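Local coordinates for protein kinase A regulatory subunit, putative (Trypanosoma cruzi, PDB 6FTF), which probably restrains a cAMP-independent protein kinase A catalytic subunit, its two cyclic nucleotide-binding domains each holding the nucleoside analogue 7-cyano-7-deazainosine, at residues G234-A246 against Y286-Y300. Residues are numbered along the deposited sequence; the frame is centred on the assembly and turned at random.
With 7CI (7-cyano-7-deazainosine), chain E; EDO (1,2-ethanediol), chain D.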
ATOM      1  N   GLY A 234      -5.541  -6.978 -12.042  1.00  7.82           N
ATOM      2  CA  GLY A 234      -4.839  -5.716 -12.171  1.00  8.23           C
ATOM      3  C   GLY A 234      -3.355  -5.799 -11.895  1.00  8.33           C
ATOM      4  O   GLY A 234      -2.633  -4.832 -12.161  1.00  9.33           O
ATOM      5  N   GLU A 235      -2.854  -6.935 -11.426  1.00  8.20           N
ATOM      6  CA  GLU A 235      -1.453  -6.992 -11.046  1.00  8.78           C
ATOM      7  C   GLU A 235      -0.511  -7.091 -12.237  1.00  8.61           C
ATOM      8  O   GLU A 235       0.673  -6.767 -12.092  1.00  9.21           O
ATOM      9  CB  GLU A 235      -1.161  -8.150 -10.088  1.00 11.32           C
ATOM     10  CG  GLU A 235      -1.158  -9.524 -10.715  1.00 11.40           C
ATOM     11  CD  GLU A 235      -2.528 -10.077 -11.009  1.00 10.27           C
ATOM     12  OE1 GLU A 235      -3.540  -9.464 -10.581  1.00 11.89           O
ATOM     13  OE2 GLU A 235      -2.577 -11.155 -11.664  1.00 12.69           O
ATOM     14  N   LEU A 236      -0.967  -7.555 -13.402  1.00  7.91           N
ATOM     15  CA  LEU A 236      -0.014  -7.838 -14.471  1.00  7.92           C
ATOM     16  C   LEU A 236       0.671  -6.566 -14.935  1.00  8.26           C
ATOM     17  O   LEU A 236       1.888  -6.545 -15.180  1.00  8.96           O
ATOM     18  CB  LEU A 236      -0.700  -8.518 -15.651  1.00  8.15           C
ATOM     19  CG  LEU A 236      -1.353  -9.863 -15.353  1.00  8.40           C
ATOM     20  CD1 LEU A 236      -1.931 -10.452 -16.624  1.00  9.17           C
ATOM     21  CD2 LEU A 236      -0.368 -10.852 -14.720  1.00  9.78           C
ATOM     22  N   GLU A 237      -0.095  -5.498 -15.065  1.00  7.71           N
ATOM     23  CA  GLU A 237       0.454  -4.217 -15.484  1.00  8.79           C
ATOM     24  C   GLU A 237       1.455  -3.686 -14.477  1.00  9.25           C
ATOM     25  O   GLU A 237       2.404  -2.985 -14.858  1.00  9.33           O
ATOM     26  CB  GLU A 237      -0.684  -3.221 -15.666  1.00  8.29           C
ATOM     27  CG  GLU A 237      -1.602  -3.538 -16.847  1.00  7.67           C
ATOM     28  CD  GLU A 237      -2.484  -4.767 -16.675  1.00  8.01           C
ATOM     29  OE1 GLU A 237      -2.958  -5.034 -15.539  1.00  8.37           O
ATOM     30  OE2 GLU A 237      -2.719  -5.477 -17.684  1.00  8.61           O
ATOM     31  N   PHE A 238       1.219  -3.964 -13.189  1.00  9.24           N
ATOM     32  CA  PHE A 238       2.108  -3.508 -12.125  1.00  9.16           C
ATOM     33  C   PHE A 238       3.419  -4.279 -12.155  1.00 10.52           C
ATOM     34  O   PHE A 238       4.487  -3.711 -11.867  1.00 12.49           O
ATOM     35  CB  PHE A 238       1.499  -3.754 -10.743  1.00 10.82           C
ATOM     36  CG  PHE A 238       0.256  -2.968 -10.396  1.00 11.04           C
ATOM     37  CD1 PHE A 238      -0.457  -2.171 -11.292  1.00 11.89           C
ATOM     38  CD2 PHE A 238      -0.190  -3.045  -9.083  1.00 11.96           C
ATOM     39  CE1 PHE A 238      -1.597  -1.483 -10.859  1.00 12.40           C
ATOM     40  CE2 PHE A 238      -1.283  -2.359  -8.653  1.00 12.33           C
ATOM     41  CZ  PHE A 238      -1.999  -1.588  -9.536  1.00 11.79           C
ATOM     42  N   LEU A 239       3.351  -5.578 -12.457  1.00  9.78           N
ATOM     43  CA  LEU A 239       4.533  -6.438 -12.493  1.00 10.26           C
ATOM     44  C   LEU A 239       5.396  -6.131 -13.701  1.00  9.86           C
ATOM     45  O   LEU A 239       6.631  -6.136 -13.607  1.00 12.25           O
ATOM     46  CB  LEU A 239       4.111  -7.907 -12.544  1.00 11.81           C
ATOM     47  CG  LEU A 239       3.449  -8.432 -11.268  1.00 12.32           C
ATOM     48  CD1 LEU A 239       2.850  -9.792 -11.508  1.00 14.48           C
ATOM     49  CD2 LEU A 239       4.430  -8.512 -10.102  1.00 14.40           C
ATOM     50  N   ASN A 240       4.769  -5.902 -14.862  1.00  9.77           N
ATOM     51  CA  ASN A 240       5.480  -5.862 -16.132  1.00  9.44           C
ATOM     52  C   ASN A 240       5.424  -4.502 -16.811  1.00 10.22           C
ATOM     53  O   ASN A 240       5.888  -4.367 -17.950  1.00 10.47           O
ATOM     54  CB  ASN A 240       4.997  -7.000 -17.023  1.00 10.37           C
ATOM     55  CG  ASN A 240       5.418  -8.353 -16.483  1.00 11.62           C
ATOM     56  OD1 ASN A 240       6.544  -8.492 -15.971  1.00 14.72           O
ATOM     57  ND2 ASN A 240       4.554  -9.350 -16.587  1.00 13.58           N
ATOM     58  N   ASN A 241       4.907  -3.487 -16.130  1.00  9.04           N
ATOM     59  CA  ASN A 241       5.011  -2.091 -16.556  1.00  8.73           C
ATOM     60  C   ASN A 241       4.467  -1.856 -17.965  1.00  7.60           C
ATOM     61  O   ASN A 241       5.152  -1.333 -18.852  1.00  8.82           O
ATOM     62  CB  ASN A 241       6.454  -1.602 -16.441  1.00 10.18           C
ATOM     63  CG  ASN A 241       6.909  -1.485 -15.024  1.00 12.18           C
ATOM     64  OD1 ASN A 241       6.203  -0.968 -14.171  1.00 14.00           O
ATOM     65  ND2 ASN A 241       8.107  -1.970 -14.760  1.00 16.52           N
ATOM     66  N   HIS A 242       3.190  -2.184 -18.147  1.00  7.93           N
ATOM     67  CA  HIS A 242       2.533  -1.935 -19.428  1.00  7.86           C
ATOM     68  C   HIS A 242       1.083  -1.529 -19.180  1.00  7.41           C
ATOM     69  O   HIS A 242       0.538  -1.731 -18.089  1.00  7.75           O
ATOM     70  CB  HIS A 242       2.639  -3.143 -20.373  1.00  9.10           C
ATOM     71  CG  HIS A 242       2.078  -4.411 -19.805  1.00  7.89           C
ATOM     72  ND1 HIS A 242       0.728  -4.630 -19.654  1.00  8.84           N
ATOM     73  CD2 HIS A 242       2.688  -5.524 -19.328  1.00  8.83           C
ATOM     74  CE1 HIS A 242       0.536  -5.817 -19.104  1.00  8.67           C
ATOM     75  NE2 HIS A 242       1.709  -6.382 -18.898  1.00  9.28           N
ATOM     76  N   ARG A 243       0.456  -0.954 -20.202  1.00  7.47           N
ATOM     77  CA  ARG A 243      -0.957  -0.611 -20.123  1.00  7.64           C
ATOM     78  C   ARG A 243      -1.801  -1.882 -20.096  1.00  7.30           C
ATOM     79  O   ARG A 243      -1.347  -2.971 -20.407  1.00  8.05           O
ATOM     80  CB  ARG A 243      -1.347   0.317 -21.279  1.00  7.46           C
ATOM     81  CG  ARG A 243      -0.645   1.671 -21.229  1.00  8.31           C
ATOM     82  CD  ARG A 243      -1.067   2.581 -22.352  1.00  9.38           C
ATOM     83  NE  ARG A 243      -2.375   3.203 -22.155  1.00 10.40           N
ATOM     84  CZ  ARG A 243      -2.575   4.373 -21.556  1.00 10.25           C
ATOM     85  NH1 ARG A 243      -1.589   5.040 -21.014  1.00 12.10           N
ATOM     86  NH2 ARG A 243      -3.800   4.879 -21.495  1.00 13.79           N
ATOM     87  N   THR A 244      -3.064  -1.737 -19.724  1.00  7.10           N
ATOM     88  CA  THR A 244      -3.908  -2.914 -19.545  1.00  7.60           C
ATOM     89  C   THR A 244      -4.144  -3.623 -20.869  1.00  6.99           C
ATOM     90  O   THR A 244      -4.349  -3.000 -21.916  1.00  8.61           O
ATOM     91  CB  THR A 244      -5.234  -2.554 -18.876  1.00  7.71           C
ATOM     92  OG1 THR A 244      -5.899  -1.600 -19.685  1.00  8.23           O
ATOM     93  CG2 THR A 244      -5.040  -1.998 -17.474  1.00  8.16           C
ATOM     94  N   VAL A 245      -4.097  -4.942 -20.807  1.00  7.84           N
ATOM     95  CA  VAL A 245      -4.160  -5.804 -21.969  1.00  8.38           C
ATOM     96  C   VAL A 245      -5.453  -6.582 -22.042  1.00  8.38           C
ATOM     97  O   VAL A 245      -5.620  -7.409 -22.946  1.00  8.88           O
ATOM     98  CB  VAL A 245      -2.925  -6.724 -22.039  1.00  8.17           C
ATOM     99  CG1 VAL A 245      -1.696  -5.908 -22.407  1.00 10.00           C
ATOM    100  CG2 VAL A 245      -2.683  -7.412 -20.700  1.00 10.89           C
ATOM    101  N   ALA A 246      -6.382  -6.351 -21.122  1.00  7.75           N
ATOM    102  CA  ALA A 246      -7.684  -6.989 -21.170  1.00  7.62           C
ATOM    103  C   ALA A 246      -8.697  -6.107 -20.468  1.00  7.01           C
ATOM    104  O   ALA A 246      -8.342  -5.316 -19.592  1.00  8.53           O
ATOM    105  CB  ALA A 246      -7.655  -8.345 -20.465  1.00  8.58           C
ATOM    106  N   TYR A 286      -3.064 -16.782 -22.653  1.00 10.23           N
ATOM    107  CA  TYR A 286      -3.261 -15.628 -23.521  1.00 10.72           C
ATOM    108  C   TYR A 286      -2.225 -14.540 -23.221  1.00  9.55           C
ATOM    109  O   TYR A 286      -1.576 -14.005 -24.125  1.00 10.27           O
ATOM    110  CB  TYR A 286      -4.704 -15.122 -23.355  1.00 10.49           C
ATOM    111  CG  TYR A 286      -4.961 -13.842 -24.101  1.00 10.55           C
ATOM    112  CD1 TYR A 286      -5.369 -13.845 -25.424  1.00 12.05           C
ATOM    113  CD2 TYR A 286      -4.763 -12.627 -23.491  1.00 11.18           C
ATOM    114  CE1 TYR A 286      -5.571 -12.673 -26.115  1.00 12.41           C
ATOM    115  CE2 TYR A 286      -4.961 -11.444 -24.177  1.00 10.79           C
ATOM    116  CZ  TYR A 286      -5.362 -11.480 -25.484  1.00 10.00           C
ATOM    117  OH  TYR A 286      -5.546 -10.314 -26.183  1.00 11.42           O
ATOM    118  N   TYR A 287      -2.044 -14.211 -21.943  1.00  8.92           N
ATOM    119  CA  TYR A 287      -1.086 -13.181 -21.553  1.00  8.71           C
ATOM    120  C   TYR A 287       0.327 -13.551 -21.951  1.00  9.22           C
ATOM    121  O   TYR A 287       1.107 -12.680 -22.334  1.00  9.55           O
ATOM    122  CB  TYR A 287      -1.135 -12.964 -20.050  1.00 10.02           C
ATOM    123  CG  TYR A 287      -0.220 -11.882 -19.546  1.00  9.34           C
ATOM    124  CD1 TYR A 287      -0.337 -10.568 -19.991  1.00  9.41           C
ATOM    125  CD2 TYR A 287       0.720 -12.150 -18.575  1.00  8.92           C
ATOM    126  CE1 TYR A 287       0.470  -9.558 -19.497  1.00  9.49           C
ATOM    127  CE2 TYR A 287       1.520 -11.164 -18.055  1.00  9.33           C
ATOM    128  CZ  TYR A 287       1.396  -9.864 -18.516  1.00  8.35           C
ATOM    129  OH  TYR A 287       2.195  -8.897 -17.971  1.00 10.07           O
ATOM    130  N   GLN A 288       0.693 -14.833 -21.844  1.00 10.33           N
ATOM    131  CA  GLN A 288       2.049 -15.200 -22.227  1.00 10.40           C
ATOM    132  C   GLN A 288       2.297 -14.843 -23.678  1.00 11.51           C
ATOM    133  O   GLN A 288       3.410 -14.456 -24.049  1.00 12.88           O
ATOM    134  CB  GLN A 288       2.314 -16.697 -22.029  1.00 12.82           C
ATOM    135  CG  GLN A 288       2.137 -17.240 -20.636  1.00 16.89           C
ATOM    136  CD  GLN A 288       2.646 -16.323 -19.571  1.00 18.20           C
ATOM    137  OE1 GLN A 288       3.831 -16.002 -19.518  1.00 24.66           O
ATOM    138  NE2 GLN A 288       1.746 -15.905 -18.688  1.00 16.93           N
ATOM    139  N   ASN A 289       1.285 -15.019 -24.524  1.00 11.32           N
ATOM    140  CA  ASN A 289       1.428 -14.654 -25.928  1.00 10.75           C
ATOM    141  C   ASN A 289       1.478 -13.140 -26.128  1.00 10.12           C
ATOM    142  O   ASN A 289       2.189 -12.653 -27.019  1.00 11.83           O
ATOM    143  CB  ASN A 289       0.305 -15.278 -26.745  1.00 13.98           C
ATOM    144  CG  ASN A 289       0.433 -14.961 -28.200  1.00 19.17           C
ATOM    145  OD1 ASN A 289      -0.373 -14.214 -28.763  1.00 25.71           O
ATOM    146  ND2 ASN A 289       1.477 -15.489 -28.820  1.00 18.39           N
ATOM    147  N   VAL A 290       0.726 -12.379 -25.326  1.00  9.78           N
ATOM    148  CA  VAL A 290       0.845 -10.925 -25.353  1.00  9.78           C
ATOM    149  C   VAL A 290       2.286 -10.526 -25.100  1.00 10.42           C
ATOM    150  O   VAL A 290       2.853  -9.667 -25.789  1.00 11.25           O
ATOM    151  CB  VAL A 290      -0.094 -10.298 -24.304  1.00  9.85           C
ATOM    152  CG1 VAL A 290       0.200  -8.822 -24.120  1.00 12.20           C
ATOM    153  CG2 VAL A 290      -1.523 -10.456 -24.701  1.00 11.53           C
ATOM    154  N   LEU A 291       2.904 -11.133 -24.088  1.00 10.47           N
ATOM    155  CA  LEU A 291       4.275 -10.776 -23.763  1.00 11.89           C
ATOM    156  C   LEU A 291       5.216 -11.199 -24.873  1.00 11.67           C
ATOM    157  O   LEU A 291       6.136 -10.448 -25.233  1.00 15.38           O
ATOM    158  CB  LEU A 291       4.712 -11.405 -22.436  1.00 14.06           C
ATOM    159  CG  LEU A 291       3.984 -10.928 -21.184  1.00 13.29           C
ATOM    160  CD1 LEU A 291       4.518 -11.699 -19.991  1.00 18.37           C
ATOM    161  CD2 LEU A 291       4.143  -9.433 -20.986  1.00 17.72           C
ATOM    162  N   LYS A 292       5.017 -12.393 -25.418  1.00 12.04           N
ATOM    163  CA  LYS A 292       5.941 -12.898 -26.420  1.00 13.10           C
ATOM    164  C   LYS A 292       5.912 -12.037 -27.671  1.00 12.65           C
ATOM    165  O   LYS A 292       6.955 -11.802 -28.291  1.00 15.01           O
ATOM    166  CB  LYS A 292       5.579 -14.333 -26.760  1.00 13.71           C
ATOM    167  CG  LYS A 292       6.605 -14.969 -27.673  1.00 27.31           C
ATOM    168  CD  LYS A 292       6.350 -16.439 -27.833  1.00 43.26           C
ATOM    169  CE  LYS A 292       5.910 -16.740 -29.246  1.00 52.11           C
ATOM    170  NZ  LYS A 292       5.642 -18.192 -29.460  1.00 54.76           N
ATOM    171  N   THR A 293       4.734 -11.557 -28.060  1.00 11.57           N
ATOM    172  CA  THR A 293       4.588 -10.777 -29.282  1.00 12.71           C
ATOM    173  C   THR A 293       4.696  -9.281 -29.056  1.00 11.88           C
ATOM    174  O   THR A 293       4.638  -8.526 -30.035  1.00 13.62           O
ATOM    175  CB  THR A 293       3.263 -11.076 -29.974  1.00 12.30           C
ATOM    176  OG1 THR A 293       2.166 -10.706 -29.128  1.00 12.49           O
ATOM    177  CG2 THR A 293       3.158 -12.548 -30.317  1.00 15.13           C
ATOM    178  N   GLY A 294       4.856  -8.835 -27.814  1.00 11.08           N
ATOM    179  CA  GLY A 294       5.042  -7.427 -27.538  1.00 12.43           C
ATOM    180  C   GLY A 294       3.799  -6.586 -27.702  1.00 10.93           C
ATOM    181  O   GLY A 294       3.909  -5.390 -27.992  1.00 12.90           O
ATOM    182  N   ALA A 295       2.621  -7.158 -27.462  1.00 10.32           N
ATOM    183  CA  ALA A 295       1.349  -6.530 -27.797  1.00 10.02           C
ATOM    184  C   ALA A 295       0.846  -5.575 -26.713  1.00  9.20           C
ATOM    185  O   ALA A 295      -0.320  -5.638 -26.298  1.00  9.85           O
ATOM    186  CB  ALA A 295       0.306  -7.613 -28.067  1.00 10.85           C
ATOM    187  N   ALA A 296       1.708  -4.682 -26.248  1.00  9.93           N
ATOM    188  CA  ALA A 296       1.313  -3.648 -25.306  1.00  9.34           C
ATOM    189  C   ALA A 296       2.383  -2.569 -25.304  1.00  9.52           C
ATOM    190  O   ALA A 296       3.505  -2.784 -25.775  1.00 11.30           O
ATOM    191  CB  ALA A 296       1.169  -4.204 -23.893  1.00 11.14           C
ATOM    192  N   GLN A 297       2.028  -1.406 -24.780  1.00  9.01           N
ATOM    193  CA  GLN A 297       2.983  -0.331 -24.593  1.00  7.97           C
ATOM    194  C   GLN A 297       3.243  -0.079 -23.116  1.00  8.27           C
ATOM    195  O   GLN A 297       2.460  -0.488 -22.244  1.00  8.59           O
ATOM    196  CB  GLN A 297       2.555   0.971 -25.294  1.00  9.15           C
ATOM    197  CG  GLN A 297       1.463   1.736 -24.576  1.00  9.34           C
ATOM    198  CD  GLN A 297       0.984   2.941 -25.368  1.00  9.06           C
ATOM    199  OE1 GLN A 297      -0.147   2.954 -25.866  1.00 10.85           O
ATOM    200  NE2 GLN A 297       1.805   3.943 -25.471  1.00  7.68           N
ATOM    201  N   PRO A 298       4.345   0.605 -22.795  1.00  8.55           N
ATOM    202  CA  PRO A 298       4.722   0.788 -21.397  1.00  8.28           C
ATOM    203  C   PRO A 298       3.725   1.601 -20.591  1.00  8.06           C
ATOM    204  O   PRO A 298       2.946   2.411 -21.100  1.00  9.08           O
ATOM    205  CB  PRO A 298       6.054   1.542 -21.494  1.00  8.87           C
ATOM    206  CG  PRO A 298       6.629   1.098 -22.788  1.00 10.18           C
ATOM    207  CD  PRO A 298       5.440   1.013 -23.698  1.00  8.24           C
ATOM    208  N   SER A 299       3.832   1.393 -19.277  1.00  8.81           N
ATOM    209  CA  SER A 299       3.148   2.176 -18.255  1.00  9.79           C
ATOM    210  C   SER A 299       3.915   1.976 -16.951  1.00  9.42           C
ATOM    211  O   SER A 299       4.111   0.835 -16.524  1.00 10.49           O
ATOM    212  CB  SER A 299       1.714   1.676 -18.065  1.00 10.08           C
ATOM    213  OG  SER A 299       1.115   2.269 -16.927  1.00 10.84           O
ATOM    214  N   TYR A 300       4.330   3.068 -16.316  1.00 10.29           N
ATOM    215  CA  TYR A 300       5.116   3.011 -15.095  1.00 10.87           C
ATOM    216  C   TYR A 300       4.341   3.636 -13.942  1.00 12.44           C
ATOM    217  O   TYR A 300       3.473   4.483 -14.136  1.00 13.57           O
ATOM    218  CB  TYR A 300       6.458   3.725 -15.289  1.00 12.17           C
ATOM    219  CG  TYR A 300       7.305   3.070 -16.354  1.00 12.46           C
ATOM    220  CD1 TYR A 300       8.110   1.986 -16.052  1.00 15.27           C
ATOM    221  CD2 TYR A 300       7.269   3.512 -17.662  1.00 14.97           C
ATOM    222  CE1 TYR A 300       8.866   1.380 -17.023  1.00 17.62           C
ATOM    223  CE2 TYR A 300       8.035   2.907 -18.642  1.00 15.66           C
ATOM    224  CZ  TYR A 300       8.807   1.846 -18.313  1.00 15.66           C
ATOM    225  OH  TYR A 300       9.571   1.243 -19.293  1.00 26.95           O
TER
HETATM  226  C1  7CI E 604      -6.180  -9.730 -16.141  1.00  8.57           C
HETATM  227  N1  7CI E 604      -5.629 -10.508 -17.315  1.00  7.49           N
HETATM  228  O1  7CI E 604      -6.730  -8.514 -16.597  1.00  8.21           O
HETATM  229  C2  7CI E 604      -5.610 -11.828 -17.385  1.00  8.20           C
HETATM  230  N2  7CI E 604      -6.085 -12.742 -16.505  1.00  8.31           N
HETATM  231  O2  7CI E 604      -5.612  -9.315 -13.882  1.00  9.07           O
HETATM  232  C3  7CI E 604      -6.026 -14.043 -16.852  1.00 12.73           C
HETATM  233  N3  7CI E 604      -5.405 -14.445 -18.046  1.00  9.05           N
HETATM  234  O3  7CI E 604      -4.004  -7.318 -14.598  1.00  8.18           O
HETATM  235  C4  7CI E 604      -4.885 -13.537 -18.929  1.00  8.48           C
HETATM  236  N4  7CI E 604      -3.443 -10.551 -21.526  1.00 10.00           N
HETATM  237  C5  7CI E 604      -5.001 -12.162 -18.634  1.00  7.63           C
HETATM  238  O5  7CI E 604      -4.307 -13.996 -19.954  1.00  9.46           O
HETATM  239  C6  7CI E 604      -4.644 -10.914 -19.299  1.00  7.86           C
HETATM  240  C7  7CI E 604      -5.079  -9.936 -18.415  1.00  8.24           C
HETATM  241  C8  7CI E 604      -3.991 -10.723 -20.516  1.00  8.87           C
HETATM  242  C9  7CI E 604      -5.115  -9.361 -15.168  1.00  7.61           C
HETATM  243  C10 7CI E 604      -4.686  -8.073 -15.645  1.00  7.49           C
HETATM  244  C11 7CI E 604      -6.038  -7.422 -16.008  1.00  8.29           C
HETATM  245  C12 7CI E 604      -5.930  -6.241 -17.056  1.00  8.04           C
HETATM  246  O4  7CI E 604      -5.116  -6.615 -18.112  1.00  8.49           O
HETATM  247  C1  EDO D 603      -1.971  -2.111 -23.995  1.00  9.57           C
HETATM  248  O1  EDO D 603      -0.875  -1.308 -24.452  1.00 10.29           O
HETATM  249  C2  EDO D 603      -2.553  -2.938 -25.141  1.00 11.94           C
HETATM  250  O2  EDO D 603      -2.914  -2.111 -26.258  1.00 11.83           O
HETATM  251  O   HOH W   1       1.112   4.384 -20.510  1.00 11.56           O
HETATM  252  O   HOH W   2      -4.312  -8.246 -25.108  1.00 11.32           O
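Tyr287 meets segment 234-246 with both its ring and its hydroxyl. Leu236 CD1 stands 3.5 Å from the ring centroid, only 5° off the normal, a CH-pi contact over one face; Leu291 CG sits over the opposite face, near the rim. The phenol leaves helix 285-293 pointing opposite the main-chain nitrogen (chi1 -178°), which brings Tyr287 OH into the imidazole plane of His242, 2.7 Å from His242 NE2 in a nearly straight hydrogen bond (174°). His242 ND1 donates to Arg243 O at 2.8 Å, also in the ring plane; bonds at both nitrogens hold the imidazole's rotation. Val245 CG1 packs 3.6 Å from Ala296 CB and also touches Val290 CG1, while Val245 CG2 approaches the nitrile N4 of 7-cyano-7-deazainosine at 3.3 Å. Glu237 OE1 and OE2 accept from ligand O3 and O4, as in the phosphate-binding cassette of cyclic nucleotide-binding domains, where a glutamate holds the ribose; this ligand carries no phosphate. Tyr287 N gives a weak hydrogen bond to O5 of the base. Arg243 N donates to Gln297 O (2.9 Å) and Ser299 N to Asn241 O (3.1 Å). Helix 285-293 thus reaches helix 235-240 through Tyr287, and its tail follows the loop 241-245 leading to strand 247-250.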